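Local coordinates for uncharacterized protein (Chaetomium thermophilum, PDB 3LPZ) that probably works in the Get pathway of tail-anchored protein biogenesis, as an alpha-solenoid scaffold that binds Get5 and other partners, at residues A53-L58 with V82-Q87; S60-L65 with D76-L81; M173-Y178 with S215-D220; P196-A201 with E290-I295; K222-Q227 with P240-L245. All coordinates share one frame; numbering follows the deposited sequence.

Contact 1 (A53-L58 with V82-Q87); sequences AAVDIL and VDTFRQ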
# COMPACT_ATOMS: atom_id res chain seq x y z
N ALA A 53 -22.74 -20.04 11.41
CA ALA A 53 -22.45 -21.42 11.04
C ALA A 53 -21.77 -21.49 9.67
O ALA A 53 -20.75 -22.16 9.52
CB ALA A 53 -23.73 -22.26 11.06
N ALA A 54 -22.35 -20.82 8.68
CA ALA A 54 -21.79 -20.86 7.34
C ALA A 54 -20.33 -20.39 7.37
O ALA A 54 -19.47 -21.00 6.74
CB ALA A 54 -22.60 -19.99 6.39
N VAL A 55 -20.07 -19.30 8.10
CA VAL A 55 -18.74 -18.73 8.21
C VAL A 55 -17.76 -19.69 8.88
O VAL A 55 -16.63 -19.86 8.39
CB VAL A 55 -18.76 -17.34 8.97
CG1 VAL A 55 -17.35 -16.96 9.50
CG2 VAL A 55 -19.29 -16.25 8.06
N ASP A 56 -18.16 -20.31 9.99
CA ASP A 56 -17.24 -21.20 10.71
C ASP A 56 -16.90 -22.39 9.81
O ASP A 56 -15.74 -22.78 9.71
CB ASP A 56 -17.84 -21.71 12.03
CG ASP A 56 -17.83 -20.66 13.14
OD1 ASP A 56 -17.13 -19.63 13.04
OD2 ASP A 56 -18.55 -20.86 14.14
N ILE A 57 -17.91 -22.94 9.14
CA ILE A 57 -17.71 -24.06 8.21
C ILE A 57 -16.75 -23.69 7.07
O ILE A 57 -15.76 -24.39 6.83
CB ILE A 57 -19.04 -24.59 7.65
CG1 ILE A 57 -19.85 -25.24 8.79
CG2 ILE A 57 -18.80 -25.60 6.50
CD1 ILE A 57 -21.32 -25.41 8.49
N LEU A 58 -17.04 -22.61 6.36
CA LEU A 58 -16.19 -22.18 5.24
C LEU A 58 -14.76 -21.85 5.68
O LEU A 58 -13.79 -22.26 5.01
CB LEU A 58 -16.82 -20.97 4.50
CG LEU A 58 -18.11 -21.36 3.77
CD1 LEU A 58 -18.86 -20.12 3.26
CD2 LEU A 58 -17.82 -22.30 2.62
N VAL A 82 -15.69 -14.75 1.89
CA VAL A 82 -15.85 -13.30 1.75
C VAL A 82 -17.25 -13.00 1.25
O VAL A 82 -17.90 -12.08 1.75
CB VAL A 82 -14.84 -12.67 0.75
CG1 VAL A 82 -15.11 -11.15 0.60
CG2 VAL A 82 -13.40 -12.90 1.22
N ASP A 83 -17.75 -13.73 0.25
CA ASP A 83 -19.09 -13.44 -0.27
C ASP A 83 -20.15 -13.69 0.82
O ASP A 83 -21.20 -13.04 0.85
CB ASP A 83 -19.35 -14.23 -1.56
CG ASP A 83 -18.74 -13.54 -2.78
OD1 ASP A 83 -19.15 -12.40 -3.12
OD2 ASP A 83 -17.85 -14.13 -3.41
N THR A 84 -19.86 -14.64 1.71
CA THR A 84 -20.74 -14.94 2.81
C THR A 84 -20.78 -13.77 3.79
O THR A 84 -21.85 -13.42 4.26
CB THR A 84 -20.34 -16.26 3.51
OG1 THR A 84 -20.45 -17.33 2.55
CG2 THR A 84 -21.25 -16.57 4.71
N PHE A 85 -19.62 -13.15 4.07
CA PHE A 85 -19.56 -11.96 4.95
C PHE A 85 -20.40 -10.83 4.34
O PHE A 85 -21.14 -10.14 5.03
CB PHE A 85 -18.11 -11.48 5.14
CG PHE A 85 -17.29 -12.27 6.17
CD1 PHE A 85 -17.87 -12.87 7.28
CD2 PHE A 85 -15.91 -12.37 6.04
CE1 PHE A 85 -17.09 -13.58 8.23
CE2 PHE A 85 -15.12 -13.08 6.98
CZ PHE A 85 -15.72 -13.67 8.08
N ARG A 86 -20.26 -10.62 3.04
CA ARG A 86 -21.10 -9.65 2.33
C ARG A 86 -22.59 -9.87 2.48
O ARG A 86 -23.32 -8.94 2.80
CB ARG A 86 -20.82 -9.72 0.85
CG ARG A 86 -19.54 -9.20 0.48
CD ARG A 86 -19.55 -9.03 -1.02
NE ARG A 86 -18.28 -8.47 -1.44
CZ ARG A 86 -17.31 -9.16 -2.01
NH1 ARG A 86 -17.46 -10.48 -2.25
NH2 ARG A 86 -16.20 -8.52 -2.35
N GLN A 87 -23.03 -11.11 2.20
CA GLN A 87 -24.44 -11.48 2.28
C GLN A 87 -24.99 -11.37 3.70
O GLN A 87 -26.15 -11.03 3.89
CB GLN A 87 -24.63 -12.92 1.80
CG GLN A 87 -24.51 -13.08 0.33
CD GLN A 87 -25.02 -14.43 -0.10
OE1 GLN A 87 -26.10 -14.52 -0.69
NE2 GLN A 87 -24.29 -15.49 0.24
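Thr84 of helix 71-88 packs against Ala54, Val55 and Leu58 of helix 51-67. Segments 53-58 and 82-87 run nearly antiparallel (169°), their axes 9.9 Å apart at closest. Thr84 can be followed outward from its CB. Thr84 CB itself lies 4.1 Å from Leu58 CD1. From there the side chain forks. The hydroxyl branch brings OG1 of Thr84 beside the same methyl, 3.3 Å from Leu58 CD1. This is a van der Waals touch. The polar partner of OG1 is Leu80 O, one turn back on its own helix. The methyl branch, CG2, stands anti to the backbone N (chi1 -62° for OG1), and this carries it to the other side of the fork. There Thr84 CG2 sits 3.9 Å from Val55 CG2 and 4.0 Å from Ala54 CB. Thr84 thus turns its oxygen back to its own backbone and gives a methyl to the neighbour. Val55 reaches past it to Phe85. Both Val55 methyls come against Phe85 CE1, CG2 at 3.5 Å and CG1 at 3.6 Å. The valine meets the ring obliquely, at its CD1-CE1-CZ side. All five residues are buried. Trp124 of helix 112-128 meets the Phe85 ring, and Lys99 of helix 94-104 touches Val55. Ala54 also touches Ser46 of helix 28-47, so the pair lies between earlier and later helices of the solenoid.

Contact 2 (S60-L65 with D76-L81); sequences SVSQTL and DLAVLL
Ser62 and Leu77 mark the point where helices 51-67 and 71-88 come close together. Their CA atoms are 5.3 Å apart, and Ser62 CB lies 3.8 Å from Leu77 CB. The small Ser62, with Ala78 beside it, probably allows this. Ser62 OG stands anti to its backbone N (chi1 170°), which brings it within 3.5 Å of Ala78 CB. Its hydrogen bond is made with Gly74 O, just before this part of the helix. Leu77 fills the space beside the serine. Leu77 CD2 touches both Val61 CG1 (3.7 Å) and Leu65 CD1 (3.6 Å), one helical turn apart on the facing helix. Leu65 meets Leu77 at about a right angle. The two helices form an antiparallel helical hairpin, the building element of an alpha-solenoid, and the axes of segments 60-65 and 76-81 are 8.6 Å apart at 155°. Toward Leu81 the packing is looser. The side chain of Leu81 comes no nearer than 5.9 Å to residues 60-65, and touches Leu100 of helix 94-104. Ser60 and Thr64, on another side of the helix, are partly exposed and also touch helix 11-25. There Thr64 OG1 bonds to Ser60 O from above the carbonyl plane and also pairs with Gln20 NE2 of helix 11-25, while Thr64 N reaches Ser60 O from the opposite face.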
# COMPACT_ATOMS: atom_id res chain seq x y z
N SER A 60 -13.05 -22.87 8.43
CA SER A 60 -12.29 -24.02 8.92
C SER A 60 -11.90 -24.94 7.76
O SER A 60 -10.74 -25.36 7.67
CB SER A 60 -13.09 -24.85 9.93
OG SER A 60 -13.54 -24.03 10.99
N VAL A 61 -12.84 -25.22 6.87
CA VAL A 61 -12.59 -26.17 5.78
C VAL A 61 -11.69 -25.57 4.69
O VAL A 61 -10.85 -26.28 4.11
CB VAL A 61 -13.91 -26.73 5.16
CG1 VAL A 61 -13.61 -27.61 3.92
CG2 VAL A 61 -14.76 -27.52 6.23
N SER A 62 -11.86 -24.28 4.42
CA SER A 62 -10.96 -23.57 3.51
C SER A 62 -9.51 -23.70 3.98
O SER A 62 -8.62 -24.03 3.18
CB SER A 62 -11.30 -22.07 3.42
OG SER A 62 -10.25 -21.43 2.71
N GLN A 63 -9.28 -23.41 5.26
CA GLN A 63 -7.93 -23.51 5.81
C GLN A 63 -7.39 -24.95 5.75
O GLN A 63 -6.20 -25.16 5.40
CB GLN A 63 -7.87 -22.92 7.23
CG GLN A 63 -8.22 -21.43 7.22
CD GLN A 63 -8.28 -20.79 8.58
OE1 GLN A 63 -7.93 -21.42 9.57
NE2 GLN A 63 -8.74 -19.53 8.65
N THR A 64 -8.24 -25.93 6.05
CA THR A 64 -7.79 -27.33 5.92
C THR A 64 -7.37 -27.70 4.49
O THR A 64 -6.35 -28.39 4.28
CB THR A 64 -8.85 -28.34 6.42
OG1 THR A 64 -9.12 -28.07 7.80
CG2 THR A 64 -8.33 -29.78 6.29
N LEU A 65 -8.17 -27.25 3.52
CA LEU A 65 -7.85 -27.53 2.12
C LEU A 65 -6.54 -26.86 1.74
O LEU A 65 -5.69 -27.48 1.11
CB LEU A 65 -8.96 -27.04 1.20
CG LEU A 65 -10.19 -27.94 1.15
CD1 LEU A 65 -11.43 -27.16 0.74
CD2 LEU A 65 -9.95 -29.13 0.21
N ASP A 76 -11.16 -21.24 -3.52
CA ASP A 76 -12.54 -21.01 -3.91
C ASP A 76 -13.43 -20.91 -2.65
O ASP A 76 -14.30 -20.04 -2.55
CB ASP A 76 -13.02 -22.14 -4.82
CG ASP A 76 -12.53 -21.98 -6.26
OD1 ASP A 76 -11.93 -20.94 -6.60
OD2 ASP A 76 -12.75 -22.91 -7.05
N LEU A 77 -13.18 -21.77 -1.66
CA LEU A 77 -13.93 -21.66 -0.40
C LEU A 77 -13.62 -20.36 0.35
O LEU A 77 -14.51 -19.78 0.99
CB LEU A 77 -13.68 -22.86 0.51
CG LEU A 77 -14.79 -23.89 0.60
CD1 LEU A 77 -15.49 -24.13 -0.74
CD2 LEU A 77 -14.32 -25.15 1.23
N ALA A 78 -12.36 -19.92 0.28
CA ALA A 78 -11.97 -18.65 0.93
C ALA A 78 -12.69 -17.48 0.26
O ALA A 78 -13.12 -16.55 0.93
CB ALA A 78 -10.43 -18.46 0.90
N VAL A 79 -12.82 -17.51 -1.07
CA VAL A 79 -13.59 -16.48 -1.79
C VAL A 79 -15.08 -16.53 -1.39
O VAL A 79 -15.72 -15.48 -1.19
CB VAL A 79 -13.40 -16.60 -3.36
CG1 VAL A 79 -14.33 -15.66 -4.14
CG2 VAL A 79 -11.93 -16.30 -3.73
N LEU A 80 -15.62 -17.75 -1.25
CA LEU A 80 -17.02 -17.92 -0.83
C LEU A 80 -17.23 -17.35 0.58
O LEU A 80 -18.27 -16.80 0.89
CB LEU A 80 -17.40 -19.41 -0.87
CG LEU A 80 -18.86 -19.80 -0.66
CD1 LEU A 80 -19.78 -19.00 -1.60
CD2 LEU A 80 -19.07 -21.32 -0.83
N LEU A 81 -16.20 -17.47 1.42
CA LEU A 81 -16.26 -16.96 2.77
C LEU A 81 -16.45 -15.44 2.74
O LEU A 81 -17.26 -14.90 3.51
CB LEU A 81 -14.97 -17.33 3.53
CG LEU A 81 -14.76 -16.67 4.92
CD1 LEU A 81 -15.90 -17.09 5.89
CD2 LEU A 81 -13.36 -16.98 5.50

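Contact 3 (M173-Y178 with S215-D220); sequences MEYEWY and SALVED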
# COMPACT_ATOMS: atom_id res chain seq x y z
N MET A 173 11.84 -2.00 2.75
CA MET A 173 11.69 -2.55 1.40
C MET A 173 12.34 -1.63 0.36
O MET A 173 13.09 -2.08 -0.50
CB MET A 173 10.22 -2.81 1.06
CG MET A 173 9.98 -3.46 -0.32
SD MET A 173 8.47 -2.86 -1.13
CE MET A 173 9.14 -1.32 -1.75
N GLU A 174 12.06 -0.33 0.44
CA GLU A 174 12.71 0.63 -0.45
C GLU A 174 14.22 0.61 -0.28
O GLU A 174 14.95 0.74 -1.26
CB GLU A 174 12.18 2.07 -0.30
CG GLU A 174 10.65 2.31 -0.57
CD GLU A 174 10.18 2.01 -1.98
OE1 GLU A 174 11.00 1.83 -2.91
OE2 GLU A 174 8.95 1.95 -2.17
N TYR A 175 14.71 0.47 0.96
CA TYR A 175 16.14 0.36 1.17
C TYR A 175 16.72 -0.92 0.51
O TYR A 175 17.78 -0.86 -0.11
CB TYR A 175 16.54 0.40 2.67
CG TYR A 175 18.02 0.64 2.78
CD1 TYR A 175 18.53 1.92 2.58
CD2 TYR A 175 18.91 -0.40 3.00
CE1 TYR A 175 19.87 2.19 2.63
CE2 TYR A 175 20.31 -0.14 3.05
CZ TYR A 175 20.76 1.17 2.85
OH TYR A 175 22.10 1.49 2.89
N GLU A 176 16.04 -2.05 0.66
CA GLU A 176 16.48 -3.31 -0.01
C GLU A 176 16.51 -3.14 -1.53
O GLU A 176 17.44 -3.61 -2.22
CB GLU A 176 15.59 -4.51 0.35
CG GLU A 176 15.77 -5.01 1.78
CD GLU A 176 17.23 -5.40 2.11
OE1 GLU A 176 17.85 -6.18 1.34
OE2 GLU A 176 17.75 -4.93 3.14
N TRP A 177 15.51 -2.45 -2.05
CA TRP A 177 15.46 -2.19 -3.48
C TRP A 177 16.61 -1.28 -3.92
O TRP A 177 17.27 -1.54 -4.93
CB TRP A 177 14.13 -1.55 -3.85
CG TRP A 177 13.61 -1.87 -5.21
CD1 TRP A 177 14.22 -2.60 -6.20
CD2 TRP A 177 12.34 -1.46 -5.73
NE1 TRP A 177 13.40 -2.66 -7.32
CE2 TRP A 177 12.24 -1.99 -7.05
CE3 TRP A 177 11.28 -0.69 -5.21
CZ2 TRP A 177 11.10 -1.77 -7.85
CZ3 TRP A 177 10.15 -0.49 -6.00
CH2 TRP A 177 10.07 -1.03 -7.32
N TYR A 178 16.87 -0.23 -3.15
CA TYR A 178 18.00 0.68 -3.40
C TYR A 178 19.36 -0.04 -3.47
O TYR A 178 20.23 0.32 -4.27
CB TYR A 178 18.04 1.74 -2.31
CG TYR A 178 19.40 2.39 -2.11
CD1 TYR A 178 19.96 3.22 -3.09
CD2 TYR A 178 20.13 2.17 -0.94
CE1 TYR A 178 21.18 3.83 -2.91
CE2 TYR A 178 21.39 2.79 -0.75
CZ TYR A 178 21.89 3.62 -1.74
OH TYR A 178 23.13 4.23 -1.56
N SER A 215 18.11 6.03 8.61
CA SER A 215 18.88 5.26 9.61
C SER A 215 19.54 4.06 8.95
O SER A 215 20.67 3.75 9.28
CB SER A 215 18.02 4.76 10.77
OG SER A 215 17.53 5.90 11.42
N ALA A 216 18.83 3.40 8.03
CA ALA A 216 19.37 2.23 7.34
C ALA A 216 20.58 2.65 6.49
O ALA A 216 21.63 1.99 6.49
CB ALA A 216 18.27 1.54 6.46
N LEU A 217 20.42 3.76 5.77
CA LEU A 217 21.49 4.29 4.94
C LEU A 217 22.77 4.54 5.75
O LEU A 217 23.87 4.16 5.34
CB LEU A 217 21.03 5.57 4.23
CG LEU A 217 22.02 6.22 3.27
CD1 LEU A 217 22.28 5.32 2.06
CD2 LEU A 217 21.45 7.57 2.79
N VAL A 218 22.63 5.20 6.90
CA VAL A 218 23.78 5.47 7.78
C VAL A 218 24.40 4.19 8.34
O VAL A 218 25.63 4.02 8.31
CB VAL A 218 23.37 6.40 8.97
CG1 VAL A 218 24.47 6.45 10.07
CG2 VAL A 218 23.04 7.78 8.45
N GLU A 219 23.58 3.28 8.85
CA GLU A 219 24.14 2.11 9.50
C GLU A 219 24.85 1.19 8.49
O GLU A 219 25.82 0.52 8.85
CB GLU A 219 23.10 1.39 10.39
CG GLU A 219 22.51 0.13 9.82
CD GLU A 219 23.48 -1.02 9.83
OE1 GLU A 219 24.25 -1.14 10.82
OE2 GLU A 219 23.49 -1.79 8.84
N ASP A 220 24.41 1.22 7.23
CA ASP A 220 24.97 0.43 6.14
C ASP A 220 26.17 1.12 5.47
O ASP A 220 26.92 0.49 4.72
CB ASP A 220 23.87 0.20 5.10
CG ASP A 220 24.21 -0.85 4.09
OD1 ASP A 220 24.71 -1.90 4.51
OD2 ASP A 220 23.96 -0.61 2.89
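Tyr175 and Ala216 have the nearest CA atoms, 7.2 Å apart, where the axes of segments 173-178 and 215-220 cross at -45°, 10.7 Å apart at closest. Tyr175 carries most of the contact. With CG anti to the backbone N (chi1 -165°), its ring lies across the gap, one face under Ala216 CB. Ala216 CB is 3.9 Å from the Tyr175 ring centroid and close to the ring normal, in a CH-pi contact. Leu217 is met further out along the ring. Tyr175 CE1 is 3.5 Å from Leu217 CA, and the CD1 methyl of Leu217 lies in the ring plane at its edge. Leu217 CD1 is 3.9 Å from Tyr178 CE2, so it bridges the two tyrosines. The hydroxyl of Tyr178 is bonded to Ser183 O. At the outer end, Tyr175 OH donates to Asp220 OD2 over 2.8 Å. The bond arrives on the anti side of the carboxylate, whose plane stands 85° from that of the ring. Asp220 has two conformers, so the bond may hold only part of the time. Phe213 meets Tyr175 edge-to-face. Replacing Tyr175 with an alanine would probably open a gap over Ala216 and beside Leu217, and leave Asp220 without its phenol partner. The contact packs helix 166-179 on helix 203-220, the second helix after it, in the alpha-solenoid. It has a largely buried apolar part (Tyr175, Tyr178 and Leu217) and a polar outer end. The aromatic and aliphatic groups are likely to supply the steadier part of the joint. The exposed carboxylate adds a directed but probably less constant bond.

Contact 4 (P196-A201 with E290-I295); sequences PYLLVA and EMYFGI
Leu198 O is gripped by two donors, Tyr292 OH from across the contact and Ala201 N from its own chain turn. Tyr292 OH donates to Leu198 O over 2.6 Å, a short bond. It lies in the carbonyl plane, on a lone pair, with a C=O...donor angle of 124°. Ala201 N to Leu198 O is 2.9 Å. Leu198 O also lies near the plane of the Tyr292 ring, at its edge. Leu198 CB packs beside that ring, 4.1 Å from Tyr292 CE2. Val203 and Val255 touch the tyrosine from helices 203-220 and 243-256. A phenylalanine here would keep the ring but is likely to leave Leu198 O with one donor fewer and the helix end less firmly tied to helix 282-293. The Met291 chain bends at chi3 (80°), bringing its CE to 4.0 Å from Ala201 CB. Two conformers are deposited, so its touches are less certain. Helix 186-199 ends here in a Schellman motif. Ala201, with positive phi, is its C-prime residue, and Asn202 N bonds to Tyr197 O. The tyrosine adds a tertiary bond to Leu198 O, a Schellman acceptor in the last helical turn, joining two helix ends of the alpha-solenoid.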
# COMPACT_ATOMS: atom_id res chain seq x y z
N PRO A 196 4.62 9.13 -1.17
CA PRO A 196 3.26 8.57 -1.18
C PRO A 196 2.49 8.76 0.14
O PRO A 196 1.25 8.95 0.10
CB PRO A 196 3.50 7.07 -1.50
CG PRO A 196 4.73 7.08 -2.37
CD PRO A 196 5.61 8.15 -1.68
N TYR A 197 3.18 8.70 1.28
CA TYR A 197 2.51 9.00 2.55
C TYR A 197 2.05 10.44 2.66
O TYR A 197 0.94 10.67 3.16
CB TYR A 197 3.37 8.63 3.77
CG TYR A 197 3.40 7.14 4.02
CD1 TYR A 197 2.21 6.43 4.25
CD2 TYR A 197 4.61 6.45 4.06
CE1 TYR A 197 2.24 5.03 4.51
CE2 TYR A 197 4.66 5.06 4.33
CZ TYR A 197 3.46 4.37 4.53
OH TYR A 197 3.50 3.01 4.76
N LEU A 198 2.87 11.39 2.18
CA LEU A 198 2.44 12.79 2.11
C LEU A 198 1.19 12.92 1.22
O LEU A 198 0.26 13.63 1.57
CB LEU A 198 3.56 13.71 1.60
CG LEU A 198 4.74 13.93 2.54
CD1 LEU A 198 5.77 14.88 1.88
CD2 LEU A 198 4.28 14.43 3.92
N LEU A 199 1.19 12.23 0.08
CA LEU A 199 0.04 12.27 -0.85
C LEU A 199 -1.29 11.74 -0.27
O LEU A 199 -2.35 12.15 -0.73
CB LEU A 199 0.36 11.53 -2.15
CG LEU A 199 1.44 12.18 -3.04
CD1 LEU A 199 1.74 11.27 -4.27
CD2 LEU A 199 1.03 13.57 -3.49
N VAL A 200 -1.24 10.83 0.69
CA VAL A 200 -2.48 10.36 1.36
C VAL A 200 -2.62 11.04 2.72
O VAL A 200 -3.28 10.52 3.62
CB VAL A 200 -2.54 8.80 1.48
CG1 VAL A 200 -2.61 8.19 0.08
CG2 VAL A 200 -1.32 8.24 2.26
N ALA A 201 -1.95 12.19 2.86
CA ALA A 201 -2.13 13.08 4.02
C ALA A 201 -1.75 12.40 5.32
O ALA A 201 -2.41 12.59 6.35
CB ALA A 201 -3.59 13.62 4.06
N GLU A 290 -0.07 21.87 -3.47
CA GLU A 290 -1.49 22.15 -3.22
C GLU A 290 -1.95 21.76 -1.81
O GLU A 290 -2.54 22.58 -1.11
CB GLU A 290 -2.36 21.52 -4.29
CG GLU A 290 -3.83 21.94 -4.27
CD GLU A 290 -4.62 21.26 -5.38
OE1 GLU A 290 -5.09 20.12 -5.20
OE2 GLU A 290 -4.76 21.86 -6.46
N MET A 291 -1.64 20.53 -1.39
CA MET A 291 -2.12 19.99 -0.11
C MET A 291 -1.58 20.72 1.12
O MET A 291 -2.31 20.99 2.07
CB MET A 291 -1.77 18.51 0.01
CG MET A 291 -2.47 17.63 -0.98
SD MET A 291 -1.87 15.94 -0.91
CE MET A 291 -2.77 15.32 0.52
N TYR A 292 -0.29 21.06 1.10
CA TYR A 292 0.39 21.57 2.30
C TYR A 292 0.71 23.05 2.28
O TYR A 292 1.00 23.65 3.33
CB TYR A 292 1.67 20.75 2.56
CG TYR A 292 1.36 19.29 2.83
CD1 TYR A 292 0.94 18.87 4.09
CD2 TYR A 292 1.42 18.34 1.80
CE1 TYR A 292 0.62 17.52 4.35
CE2 TYR A 292 1.09 16.98 2.04
CZ TYR A 292 0.68 16.59 3.31
OH TYR A 292 0.36 15.26 3.55
N PHE A 293 0.72 23.63 1.09
CA PHE A 293 1.20 24.99 0.95
C PHE A 293 0.18 25.90 0.28
O PHE A 293 0.45 27.10 0.10
CB PHE A 293 2.54 25.01 0.22
CG PHE A 293 3.60 24.21 0.91
CD1 PHE A 293 4.24 24.71 2.05
CD2 PHE A 293 3.95 22.94 0.44
CE1 PHE A 293 5.22 23.95 2.69
CE2 PHE A 293 4.92 22.17 1.09
CZ PHE A 293 5.55 22.66 2.21
N GLY A 294 -0.97 25.35 -0.07
CA GLY A 294 -2.04 26.12 -0.71
C GLY A 294 -1.67 26.65 -2.10
O GLY A 294 -2.31 27.57 -2.59
N ILE A 295 -0.65 26.08 -2.73
CA ILE A 295 -0.26 26.46 -4.10
C ILE A 295 -1.08 25.66 -5.12
O ILE A 295 -0.91 24.44 -5.25
CB ILE A 295 1.25 26.29 -4.34
CG1 ILE A 295 2.04 27.11 -3.33
CG2 ILE A 295 1.63 26.66 -5.77
CD1 ILE A 295 3.51 26.67 -3.16

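Contact 5 (K222-Q227 with P240-L245); sequences KGLTVQ and PSLPLL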
# COMPACT_ATOMS: atom_id res chain seq x y z
N LYS A 222 28.82 3.52 7.00
CA LYS A 222 29.35 4.26 8.15
C LYS A 222 30.31 5.36 7.74
O LYS A 222 30.51 6.31 8.51
CB LYS A 222 29.96 3.33 9.20
CG LYS A 222 28.84 2.64 10.02
CD LYS A 222 29.36 1.48 10.84
CE LYS A 222 28.20 0.83 11.62
NZ LYS A 222 28.77 -0.13 12.59
N GLY A 223 30.84 5.29 6.53
CA GLY A 223 31.72 6.35 6.00
C GLY A 223 30.99 7.57 5.42
O GLY A 223 31.62 8.61 5.18
N LEU A 224 29.67 7.45 5.21
CA LEU A 224 28.90 8.46 4.51
C LEU A 224 28.68 9.70 5.39
O LEU A 224 28.05 9.60 6.45
CB LEU A 224 27.54 7.88 4.05
CG LEU A 224 26.56 8.81 3.30
CD1 LEU A 224 27.11 9.18 1.93
CD2 LEU A 224 25.20 8.15 3.12
N THR A 225 29.19 10.86 4.95
CA THR A 225 29.10 12.09 5.74
C THR A 225 27.64 12.40 6.03
O THR A 225 26.79 12.39 5.12
CB THR A 225 29.78 13.26 5.06
OG1 THR A 225 31.12 12.88 4.78
CG2 THR A 225 29.75 14.56 5.96
N VAL A 226 27.36 12.65 7.30
CA VAL A 226 26.00 12.91 7.74
C VAL A 226 26.01 13.89 8.92
O VAL A 226 26.90 13.84 9.78
CB VAL A 226 25.23 11.58 8.08
CG1 VAL A 226 25.95 10.76 9.18
CG2 VAL A 226 23.77 11.88 8.46
N GLN A 227 25.01 14.77 8.92
CA GLN A 227 24.82 15.75 9.98
C GLN A 227 23.38 15.66 10.49
O GLN A 227 22.48 15.26 9.75
CB GLN A 227 25.08 17.15 9.45
CG GLN A 227 26.53 17.33 9.06
CD GLN A 227 26.77 18.51 8.18
OE1 GLN A 227 25.85 19.00 7.51
NE2 GLN A 227 28.01 18.98 8.14
N PRO A 240 25.66 15.72 2.82
CA PRO A 240 26.26 16.64 1.83
C PRO A 240 26.40 16.05 0.45
O PRO A 240 26.28 16.79 -0.53
CB PRO A 240 27.63 16.97 2.44
CG PRO A 240 27.38 16.85 3.93
CD PRO A 240 26.50 15.61 4.03
N SER A 241 26.62 14.74 0.33
CA SER A 241 26.81 14.15 -1.00
C SER A 241 25.51 13.76 -1.68
O SER A 241 25.54 13.25 -2.80
CB SER A 241 27.69 12.91 -0.91
OG SER A 241 27.02 11.92 -0.14
N LEU A 242 24.37 13.96 -1.02
CA LEU A 242 23.08 13.52 -1.58
C LEU A 242 22.07 14.68 -1.52
O LEU A 242 21.15 14.67 -0.70
CB LEU A 242 22.58 12.27 -0.85
CG LEU A 242 23.44 10.99 -0.95
CD1 LEU A 242 23.00 9.94 0.06
CD2 LEU A 242 23.43 10.40 -2.38
N PRO A 243 22.26 15.70 -2.38
CA PRO A 243 21.39 16.90 -2.34
C PRO A 243 19.87 16.64 -2.37
O PRO A 243 19.11 17.37 -1.72
CB PRO A 243 21.81 17.70 -3.58
CG PRO A 243 22.85 16.91 -4.30
CD PRO A 243 23.35 15.83 -3.37
N LEU A 244 19.40 15.67 -3.14
CA LEU A 244 17.95 15.44 -3.23
C LEU A 244 17.40 14.80 -1.97
O LEU A 244 16.20 14.88 -1.68
CB LEU A 244 17.59 14.54 -4.42
CG LEU A 244 17.53 15.24 -5.78
CD1 LEU A 244 17.08 14.22 -6.84
CD2 LEU A 244 16.64 16.48 -5.75
N LEU A 245 18.24 14.10 -1.23
CA LEU A 245 17.79 13.60 0.07
C LEU A 245 17.61 14.80 1.03
O LEU A 245 16.69 14.84 1.88
CB LEU A 245 18.80 12.60 0.61
CG LEU A 245 18.23 11.24 1.01
CD1 LEU A 245 19.33 10.28 1.52
CD2 LEU A 245 17.13 11.43 2.05
O HOH W 1 27.05 12.73 2.31
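The puckered Pro240 ring presents its CG-CD edge to Thr225. Thr225 CG2 is 3.9 Å from Pro240 CG and equally far from CD. The threonine side chain and the proline ring cross at about a right angle. Thr225 O lies 3.4 Å from Pro240 CD, and the same carbonyl of Thr225 takes a hydrogen bond of 2.8 Å from a water molecule. That water accepts from Ser241 N at 2.9 Å, so it links the two backbones where they do not bond directly. Leu224 forms the apolar side. Its CG is anti to the backbone N (chi1 179°), which brings its methyls to Ser241 and Leu242. Leu224 CD1 lies 3.4 Å from Ser241 OG, and Leu224 CD2 lies 4.2 Å from Leu242 CD1. Leu217 of helix 203-220 touches both leucines. Gln227 begins strand 227-228, which pairs antiparallel with strand 237-238, and its backbone bonds to Ile238. The contact joins the two ends of this excursion before helix 243-256 begins. A few apolar touches and one water bridge thus supplement the direct backbone pairing next to them at the surface.

Overall arrangement
The five contacts fall into two groups along the elongated chain. Contacts 1 and 2 are successive levels of one helical hairpin, with centres 10 Å apart. Leu58 of contact 1 packs on contact 2, its CD2 lying 4.0 Å from Leu77 CG. Contacts 3 and 5 are also neighbours, with centres 13 Å apart. Leu217 of contact 3 also packs on contact 5: its CG is 3.7 Å from Leu224 CD2. Contact 4 lies with these two but touches neither, its nearest atoms about 7 Å from contact 3 and about 11 Å from contact 5. The two groups do not touch. Contact centres 1 and 5 are 54 Å apart, the widest spacing. No ligand or active site links them.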